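Local coordinates for membrane-fusion protein (Streptococcus pneumoniae, PDB 5XU0), which probably serves as the membrane-fusion component of a MacAB-like efflux pump, working with its membrane transporter, at residues B[7-12]-B[256-261]; B[178-183]-B[240-245]; B[189-194]-B[211-216]. The protein carries 2 engineered substitutions. All coordinates share one frame; numbering follows the deposited sequence.

Contact 1: B[7-12]-B[256-261]; sequences GTVTAK and FSVNME. Engineered in segment 256-261: Met260 (natural residue Ile).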
loop_
_atom_site.group_PDB
_atom_site.type_symbol
_atom_site.label_atom_id
_atom_site.label_comp_id
_atom_site.label_asym_id
_atom_site.label_seq_id
_atom_site.Cartn_x
_atom_site.Cartn_y
_atom_site.Cartn_z
ATOM N N GLY B 7 -11.045 -38.236 -1.278
ATOM C CA GLY B 7 -10.860 -37.093 -2.152
ATOM C C GLY B 7 -12.172 -36.367 -2.329
ATOM O O GLY B 7 -13.243 -36.866 -1.967
ATOM N N THR B 8 -12.075 -35.169 -2.897
ATOM C CA THR B 8 -13.252 -34.356 -3.151
ATOM C C THR B 8 -13.388 -34.079 -4.641
ATOM O O THR B 8 -12.394 -34.021 -5.380
ATOM C CB THR B 8 -13.206 -33.034 -2.373
ATOM O OG1 THR B 8 -12.003 -32.327 -2.692
ATOM C CG2 THR B 8 -13.249 -33.298 -0.879
ATOM N N VAL B 9 -14.642 -33.928 -5.070
ATOM C CA VAL B 9 -14.955 -33.599 -6.456
ATOM C C VAL B 9 -14.654 -32.122 -6.668
ATOM O O VAL B 9 -15.329 -31.251 -6.113
ATOM C CB VAL B 9 -16.410 -33.928 -6.806
ATOM C CG1 VAL B 9 -16.637 -33.785 -8.308
ATOM C CG2 VAL B 9 -16.753 -35.329 -6.346
ATOM N N THR B 10 -13.625 -31.840 -7.453
ATOM C CA THR B 10 -13.259 -30.481 -7.797
ATOM C C THR B 10 -13.350 -30.306 -9.303
ATOM O O THR B 10 -13.323 -31.273 -10.071
ATOM C CB THR B 10 -11.844 -30.139 -7.319
ATOM O OG1 THR B 10 -10.900 -30.497 -8.336
ATOM C CG2 THR B 10 -11.512 -30.897 -6.047
ATOM N N ALA B 11 -13.462 -29.058 -9.722
ATOM C CA ALA B 11 -13.425 -28.774 -11.141
ATOM C C ALA B 11 -11.984 -28.619 -11.604
ATOM O O ALA B 11 -11.059 -28.451 -10.804
ATOM C CB ALA B 11 -14.224 -27.522 -11.465
ATOM N N LYS B 12 -11.804 -28.688 -12.919
ATOM C CA LYS B 12 -10.484 -28.584 -13.521
ATOM C C LYS B 12 -10.158 -27.152 -13.924
ATOM O O LYS B 12 -9.076 -26.645 -13.611
ATOM C CB LYS B 12 -10.396 -29.509 -14.737
ATOM C CG LYS B 12 -9.136 -29.340 -15.559
ATOM C CD LYS B 12 -9.025 -30.436 -16.600
ATOM C CE LYS B 12 -7.628 -30.488 -17.191
ATOM N NZ LYS B 12 -7.462 -31.649 -18.105
ATOM N N PHE B 256 -18.473 -33.001 -3.701
ATOM C CA PHE B 256 -18.923 -34.257 -3.115
ATOM C C PHE B 256 -17.760 -35.011 -2.480
ATOM O O PHE B 256 -16.696 -35.161 -3.086
ATOM C CB PHE B 256 -19.586 -35.130 -4.182
ATOM C CG PHE B 256 -21.049 -34.856 -4.373
ATOM C CD1 PHE B 256 -21.753 -34.093 -3.457
ATOM C CD2 PHE B 256 -21.726 -35.376 -5.465
ATOM C CE1 PHE B 256 -23.103 -33.845 -3.631
ATOM C CE2 PHE B 256 -23.075 -35.132 -5.645
ATOM C CZ PHE B 256 -23.764 -34.366 -4.727
ATOM N N SER B 257 -17.965 -35.482 -1.252
ATOM C CA SER B 257 -16.998 -36.384 -0.645
ATOM C C SER B 257 -17.094 -37.751 -1.310
ATOM O O SER B 257 -18.181 -38.213 -1.667
ATOM C CB SER B 257 -17.234 -36.498 0.857
ATOM O OG SER B 257 -16.008 -36.723 1.534
ATOM N N VAL B 258 -15.946 -38.401 -1.478
ATOM C CA VAL B 258 -15.829 -39.545 -2.375
ATOM C C VAL B 258 -14.854 -40.548 -1.771
ATOM O O VAL B 258 -13.839 -40.168 -1.179
ATOM C CB VAL B 258 -15.393 -39.077 -3.783
ATOM C CG1 VAL B 258 -14.619 -40.156 -4.511
ATOM C CG2 VAL B 258 -16.607 -38.646 -4.596
ATOM N N ASN B 259 -15.173 -41.834 -1.913
ATOM C CA ASN B 259 -14.333 -42.924 -1.430
ATOM C C ASN B 259 -13.888 -43.766 -2.615
ATOM O O ASN B 259 -14.711 -44.131 -3.461
ATOM C CB ASN B 259 -15.083 -43.775 -0.410
ATOM C CG ASN B 259 -15.685 -42.943 0.700
ATOM O OD1 ASN B 259 -14.982 -42.509 1.615
ATOM N ND2 ASN B 259 -16.989 -42.700 0.617
HETATM N N MSE B 260 -12.595 -44.070 -2.675
HETATM C CA MSE B 260 -12.007 -44.615 -3.896
HETATM C C MSE B 260 -11.158 -45.862 -3.692
HETATM O O MSE B 260 -10.549 -46.045 -2.644
HETATM C CB MSE B 260 -11.153 -43.545 -4.572
HETATM C CG MSE B 260 -11.551 -42.124 -4.232
HETATM SE SE MSE B 260 -11.043 -40.911 -5.643
HETATM C CE MSE B 260 -9.139 -41.326 -5.670
ATOM N N GLU B 261 -11.112 -46.704 -4.722
ATOM C CA GLU B 261 -10.269 -47.893 -4.751
ATOM C C GLU B 261 -9.398 -47.832 -5.997
ATOM O O GLU B 261 -9.919 -47.751 -7.114
ATOM C CB GLU B 261 -11.118 -49.165 -4.748
ATOM C CG GLU B 261 -10.338 -50.429 -4.446
ATOM C CD GLU B 261 -11.223 -51.656 -4.415
ATOM O OE1 GLU B 261 -12.456 -51.496 -4.286
ATOM O OE2 GLU B 261 -10.686 -52.779 -4.520
#

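Contact 2: B[178-183]-B[240-245]; sequences QVKGEL and PYTIDV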
loop_
_atom_site.group_PDB
_atom_site.type_symbol
_atom_site.label_atom_id
_atom_site.label_comp_id
_atom_site.label_asym_id
_atom_site.label_seq_id
_atom_site.Cartn_x
_atom_site.Cartn_y
_atom_site.Cartn_z
ATOM N N GLN B 178 -12.918 -33.450 -11.973
ATOM C CA GLN B 178 -11.835 -34.250 -11.418
ATOM C C GLN B 178 -12.112 -34.475 -9.937
ATOM O O GLN B 178 -13.082 -33.952 -9.379
ATOM C CB GLN B 178 -10.472 -33.572 -11.635
ATOM C CG GLN B 178 -10.232 -33.073 -13.058
ATOM C CD GLN B 178 -8.808 -32.604 -13.294
ATOM O OE1 GLN B 178 -8.102 -33.137 -14.150
ATOM N NE2 GLN B 178 -8.384 -31.593 -12.544
ATOM N N VAL B 179 -11.264 -35.273 -9.294
ATOM C CA VAL B 179 -11.267 -35.380 -7.838
ATOM C C VAL B 179 -9.825 -35.304 -7.358
ATOM O O VAL B 179 -8.913 -35.822 -8.014
ATOM C CB VAL B 179 -11.948 -36.675 -7.331
ATOM C CG1 VAL B 179 -13.443 -36.528 -7.292
ATOM C CG2 VAL B 179 -11.625 -37.821 -8.212
ATOM N N LYS B 180 -9.617 -34.645 -6.217
ATOM C CA LYS B 180 -8.267 -34.500 -5.690
ATOM C C LYS B 180 -8.215 -34.798 -4.201
ATOM O O LYS B 180 -9.232 -34.808 -3.500
ATOM C CB LYS B 180 -7.682 -33.104 -5.941
ATOM C CG LYS B 180 -8.252 -32.323 -7.113
ATOM C CD LYS B 180 -7.531 -30.991 -7.203
ATOM C CE LYS B 180 -7.711 -30.347 -8.565
ATOM N NZ LYS B 180 -7.003 -29.046 -8.661
ATOM N N GLY B 181 -6.994 -35.024 -3.735
ATOM C CA GLY B 181 -6.737 -35.131 -2.315
ATOM C C GLY B 181 -5.247 -35.227 -2.070
ATOM O O GLY B 181 -4.445 -34.734 -2.864
ATOM N N GLU B 182 -4.873 -35.884 -0.973
ATOM C CA GLU B 182 -3.466 -36.091 -0.650
ATOM C C GLU B 182 -3.203 -37.560 -0.335
ATOM O O GLU B 182 -4.120 -38.351 -0.103
ATOM C CB GLU B 182 -3.018 -35.219 0.530
ATOM C CG GLU B 182 -3.007 -33.732 0.250
ATOM C CD GLU B 182 -2.625 -32.932 1.480
ATOM O OE1 GLU B 182 -2.559 -33.529 2.575
ATOM O OE2 GLU B 182 -2.388 -31.711 1.354
ATOM N N LEU B 183 -1.914 -37.898 -0.312
ATOM C CA LEU B 183 -1.394 -39.249 -0.155
ATOM C C LEU B 183 -0.325 -39.287 0.925
ATOM O O LEU B 183 0.484 -38.359 1.048
ATOM C CB LEU B 183 -0.793 -39.774 -1.473
ATOM C CG LEU B 183 -1.628 -39.706 -2.743
ATOM C CD1 LEU B 183 -0.889 -40.410 -3.880
ATOM C CD2 LEU B 183 -2.985 -40.357 -2.494
ATOM N N PRO B 240 -0.079 -34.131 -2.773
ATOM C CA PRO B 240 -1.364 -34.028 -3.478
ATOM C C PRO B 240 -1.422 -34.904 -4.722
ATOM O O PRO B 240 -0.438 -35.061 -5.449
ATOM C CB PRO B 240 -1.443 -32.541 -3.843
ATOM C CG PRO B 240 -0.026 -32.105 -3.935
ATOM C CD PRO B 240 0.740 -32.915 -2.923
ATOM N N TYR B 241 -2.601 -35.484 -4.956
ATOM C CA TYR B 241 -2.904 -36.268 -6.147
ATOM C C TYR B 241 -4.203 -35.758 -6.753
ATOM O O TYR B 241 -5.088 -35.254 -6.042
ATOM C CB TYR B 241 -3.070 -37.762 -5.839
ATOM C CG TYR B 241 -4.451 -38.066 -5.310
ATOM C CD1 TYR B 241 -4.744 -37.864 -3.979
ATOM C CD2 TYR B 241 -5.468 -38.528 -6.139
ATOM C CE1 TYR B 241 -5.994 -38.114 -3.472
ATOM C CE2 TYR B 241 -6.736 -38.775 -5.638
ATOM C CZ TYR B 241 -6.992 -38.564 -4.298
ATOM O OH TYR B 241 -8.238 -38.811 -3.774
ATOM N N THR B 242 -4.324 -35.910 -8.073
ATOM C CA THR B 242 -5.557 -35.574 -8.773
ATOM C C THR B 242 -5.823 -36.650 -9.818
ATOM O O THR B 242 -4.905 -37.058 -10.545
ATOM C CB THR B 242 -5.492 -34.203 -9.496
ATOM O OG1 THR B 242 -4.663 -34.334 -10.652
ATOM C CG2 THR B 242 -4.860 -33.127 -8.645
ATOM N N ILE B 243 -7.078 -37.105 -9.893
ATOM C CA ILE B 243 -7.491 -38.041 -10.930
ATOM C C ILE B 243 -8.625 -37.419 -11.738
ATOM O O ILE B 243 -9.459 -36.661 -11.219
ATOM C CB ILE B 243 -7.918 -39.424 -10.370
ATOM C CG1 ILE B 243 -9.385 -39.415 -9.943
ATOM C CG2 ILE B 243 -7.033 -39.858 -9.216
ATOM C CD1 ILE B 243 -9.838 -40.676 -9.249
ATOM N N ASP B 244 -8.635 -37.749 -13.033
ATOM C CA ASP B 244 -9.648 -37.297 -13.978
ATOM C C ASP B 244 -10.739 -38.355 -14.074
ATOM O O ASP B 244 -10.450 -39.526 -14.350
ATOM C CB ASP B 244 -9.039 -37.050 -15.361
ATOM C CG ASP B 244 -7.799 -36.181 -15.309
ATOM O OD1 ASP B 244 -7.647 -35.293 -16.178
ATOM O OD2 ASP B 244 -6.980 -36.380 -14.392
ATOM N N VAL B 245 -11.990 -37.945 -13.853
ATOM C CA VAL B 245 -13.099 -38.888 -13.935
ATOM C C VAL B 245 -13.322 -39.283 -15.387
ATOM O O VAL B 245 -13.123 -38.484 -16.312
ATOM C CB VAL B 245 -14.376 -38.300 -13.310
ATOM C CG1 VAL B 245 -14.054 -37.626 -11.994
ATOM C CG2 VAL B 245 -15.054 -37.326 -14.260
#

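Contact 3: B[189-194]-B[211-216]; sequences ANLSVG and GKLSYI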
loop_
_atom_site.group_PDB
_atom_site.type_symbol
_atom_site.label_atom_id
_atom_site.label_comp_id
_atom_site.label_asym_id
_atom_site.label_seq_id
_atom_site.Cartn_x
_atom_site.Cartn_y
_atom_site.Cartn_z
ATOM N N ALA B 189 4.771 -45.033 -2.706
ATOM C CA ALA B 189 5.473 -46.203 -3.214
ATOM C C ALA B 189 4.544 -47.250 -3.811
ATOM O O ALA B 189 5.020 -48.148 -4.513
ATOM C CB ALA B 189 6.306 -46.842 -2.101
ATOM N N ASN B 190 3.239 -47.166 -3.548
ATOM C CA ASN B 190 2.291 -48.143 -4.066
ATOM C C ASN B 190 1.625 -47.703 -5.363
ATOM O O ASN B 190 1.025 -48.538 -6.051
ATOM C CB ASN B 190 1.199 -48.423 -3.025
ATOM C CG ASN B 190 1.720 -49.157 -1.808
ATOM O OD1 ASN B 190 2.552 -50.056 -1.922
ATOM N ND2 ASN B 190 1.230 -48.775 -0.631
ATOM N N LEU B 191 1.719 -46.423 -5.713
ATOM C CA LEU B 191 0.873 -45.810 -6.726
ATOM C C LEU B 191 1.713 -45.230 -7.857
ATOM O O LEU B 191 2.742 -44.591 -7.614
ATOM C CB LEU B 191 0.008 -44.703 -6.107
ATOM C CG LEU B 191 -1.291 -45.045 -5.366
ATOM C CD1 LEU B 191 -2.349 -45.431 -6.366
ATOM C CD2 LEU B 191 -1.135 -46.134 -4.316
ATOM N N SER B 192 1.269 -45.452 -9.094
ATOM C CA SER B 192 1.884 -44.851 -10.270
ATOM C C SER B 192 0.816 -44.136 -11.087
ATOM O O SER B 192 -0.361 -44.503 -11.053
ATOM C CB SER B 192 2.592 -45.898 -11.146
ATOM O OG SER B 192 3.400 -46.764 -10.366
ATOM N N VAL B 193 1.234 -43.105 -11.822
ATOM C CA VAL B 193 0.296 -42.378 -12.670
ATOM C C VAL B 193 -0.157 -43.283 -13.808
ATOM O O VAL B 193 0.660 -43.944 -14.465
ATOM C CB VAL B 193 0.928 -41.078 -13.191
ATOM C CG1 VAL B 193 2.238 -41.357 -13.922
ATOM C CG2 VAL B 193 -0.052 -40.337 -14.094
ATOM N N GLY B 194 -1.468 -43.340 -14.029
ATOM C CA GLY B 194 -2.063 -44.178 -15.054
ATOM C C GLY B 194 -3.001 -45.247 -14.532
ATOM O O GLY B 194 -3.852 -45.731 -15.292
ATOM N N GLY B 211 -12.378 -43.672 -13.115
ATOM C CA GLY B 211 -11.445 -42.583 -13.345
ATOM C C GLY B 211 -10.030 -43.112 -13.426
ATOM O O GLY B 211 -9.779 -44.310 -13.258
ATOM N N LYS B 212 -9.096 -42.192 -13.680
ATOM C CA LYS B 212 -7.695 -42.535 -13.896
ATOM C C LYS B 212 -6.780 -41.594 -13.123
ATOM O O LYS B 212 -6.991 -40.380 -13.112
ATOM C CB LYS B 212 -7.315 -42.473 -15.386
ATOM C CG LYS B 212 -8.063 -43.412 -16.332
ATOM C CD LYS B 212 -7.695 -43.079 -17.783
ATOM C CE LYS B 212 -8.904 -43.030 -18.710
ATOM N NZ LYS B 212 -8.646 -42.200 -19.921
ATOM N N LEU B 213 -5.739 -42.162 -12.513
ATOM C CA LEU B 213 -4.719 -41.381 -11.816
ATOM C C LEU B 213 -3.912 -40.579 -12.831
ATOM O O LEU B 213 -3.193 -41.154 -13.654
ATOM C CB LEU B 213 -3.809 -42.307 -11.014
ATOM C CG LEU B 213 -3.797 -42.237 -9.488
ATOM C CD1 LEU B 213 -2.672 -43.099 -8.960
ATOM C CD2 LEU B 213 -3.629 -40.812 -8.996
ATOM N N SER B 214 -4.013 -39.249 -12.771
ATOM C CA SER B 214 -3.336 -38.402 -13.741
ATOM C C SER B 214 -2.208 -37.559 -13.165
ATOM O O SER B 214 -1.309 -37.179 -13.921
ATOM C CB SER B 214 -4.339 -37.470 -14.436
ATOM O OG SER B 214 -4.679 -36.375 -13.605
ATOM N N TYR B 215 -2.221 -37.246 -11.867
ATOM C CA TYR B 215 -1.119 -36.452 -11.332
ATOM C C TYR B 215 -0.814 -36.842 -9.891
ATOM O O TYR B 215 -1.705 -36.828 -9.033
ATOM C CB TYR B 215 -1.431 -34.955 -11.442
ATOM C CG TYR B 215 -0.569 -34.054 -10.586
ATOM C CD1 TYR B 215 -1.128 -33.310 -9.558
ATOM C CD2 TYR B 215 0.800 -33.938 -10.811
ATOM C CE1 TYR B 215 -0.353 -32.478 -8.772
ATOM C CE2 TYR B 215 1.587 -33.105 -10.026
ATOM C CZ TYR B 215 1.001 -32.378 -9.008
ATOM O OH TYR B 215 1.767 -31.547 -8.220
ATOM N N ILE B 216 0.454 -37.181 -9.645
ATOM C CA ILE B 216 0.977 -37.528 -8.326
ATOM C C ILE B 216 2.180 -36.632 -8.060
ATOM O O ILE B 216 3.167 -36.681 -8.804
ATOM C CB ILE B 216 1.386 -39.008 -8.234
ATOM C CG1 ILE B 216 0.156 -39.917 -8.259
ATOM C CG2 ILE B 216 2.215 -39.254 -6.983
ATOM C CD1 ILE B 216 0.493 -41.367 -8.533
#

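Contact 1: B[7-12]-B[256-261]
Phe256 meets Val9 by backbone and side chain together. Its carbonyl O accepts the N-H of Val9 at 3.1 Å from Val9 N, and the bond is fairly straight (155° at the hydrogen). The same O takes a CA-H contact from Thr8, with Thr8 CA 3.5 Å from Phe256 O. The two side chains of Val9 and Phe256 run side by side and point the same way. Val9 has CG1 anti to its backbone N (chi1 -171°), which places CG2 on the Phe256 side, 3.6 Å from Phe256 CB. The far end of the Phe256 side chain leads away, and Phe256 packs on Glu185 of a second subunit. Ser257 lies across from Thr8 in a non-hydrogen-bonded antiparallel pair, and both side chains are on the exposed face. Ser257 N donates to Glu185 OE1 of that second subunit. This pairing joins the first and last strands of a six-stranded antiparallel barrel and so closes it. The two short strand segments are strongly twisted, with N-to-C directions 124° apart. Val258 then forms a hydrogen-bonded pair with Gly7, although both bonds are weak. Val258 N is 3.1 Å from Gly7 O, and Gly7 N is 3.4 Å from Val258 O. On the inner face Val258 CG2 rests against Val9 CG2 at 3.8 Å, and Val258 also touches Phe199. Met260, an engineered selenomethionine, follows on that face and packs on Val179, Tyr241 and Ile243.

Contact 2: B[178-183]-B[240-245]
Tyr241 lays its ring over the backbone of Gly181, where no side chain stands in between. CG of Tyr241 stands between its own backbone N and carbonyl carbon (chi1 81°), which swings the ring across onto the other strand. Gly181 N lies 3.2 Å above the ring plane, offset toward the rim. Glu182 N is at the ring edge. Leu183 crosses the tyrosine side chain at about a right angle, and its CD2 comes to 3.4 Å from Tyr241 CD1. The phenol OH is held by Ser6 O of strand 3-10. One step along the same face, Ile243 CG1 and CD1 meet a single branch of Val179, CG2.

The other face carries Gln178, Lys180 and Glu182 beside Asp244, Thr242 and Pro240. Lys180 extends beside Thr242, and its CD passes 3.7 Å from Thr242 CG2. Gln178 and Asp244 run side by side there, with amide and carboxylate planes 79° apart. Asp244 OD2 probably bonds to Ser214 OG, though the modelled distance is doubtful. Between the two faces, four backbone hydrogen bonds pair Val179 with Ile243 and Gly181 with Tyr241. Val179 N to Ile243 O is 3.0 Å, and Ile243 N to Val179 O is 2.9 Å. Gly181 N to Tyr241 O and its reciprocal are similar. CA-H contacts from Lys180 and Thr242 fill in between, and one from Pro240 CA to Gly181 O follows beyond. The two segments run antiparallel, their N-to-C directions 148° apart. They are adjacent strands of the six-stranded barrel, flanked by 3-10 and 207-216 respectively. Strand 257-262 comes against the Val179, Tyr241 and Ile243 face.

Contact 3: B[189-194]-B[211-216]
Leu191 and Leu213 cross at about a right angle and touch through one methyl each, with CD1 of Leu191 3.5 Å from CD1 of Leu213. Both side chains start out toward the other segment. The Leu213 methyl also reaches past Leu191 to the chain that follows, and its CD1 is 3.4 Å from Ser192 O. Ile216 supports the same stretch of chain with its far end. Its CG1 lies beside the backbone N (chi1 -70°) and the chain then extends, so CD1 is carried onto the backbone at Ser192 and Val193. Ile216 CD1 is 3.8 Å from Val193 N and 4.2 Å from Leu191 CB. Leu213 and Ile216 therefore both face segment 189-194, while Ser214 and Tyr215 turn away from it.

That change of facing comes from a classic beta bulge. Ser214 and Tyr215 both stand opposite Thr242 of the neighbouring barrel strand 239-246. Two residues thus occupy the place of one, and Leu213 and Ile216 end up on the same side. Besides its Asp244 partner, Ser214 OG bonds to Thr242 O.

Val193 works differently, alongside the strand. Its CG2 is anti to the backbone N and packs near Leu213 O and Ser214 O, 3.3 Å from the former. Leu213 O accepts a hydrogen bond from Gly194 N at 2.8 Å, with 138° at the hydrogen. The loop here runs from helix 185-190 to strand 196-201, one of whose two neighbours is 207-216. Leu191 also packs on Val3 of the first barrel strand, and Leu213 on Tyr241 and Ile243.

How the contacts relate
All three contacts reach one six-stranded antiparallel barrel. Across it the strands run 3-10, 178-183, 239-246, 207-216, 196-201 and 257-262. Contact 1 joins the first and last strands in the chain, and contact 2 is nested inside the loop it closes. Contact 3 is in turn nested inside the loop closed by contact 2. The centres of contacts 1 and 2 are about 7 Å apart, those of 2 and 3 about 9 Å, and those of 1 and 3 about 15 Å. The two smaller sheets and the helical hairpin 49-77/109-138 are inserted between strands 3-10 and 178-183, so the barrel takes one strand from before the insertion and five from after it.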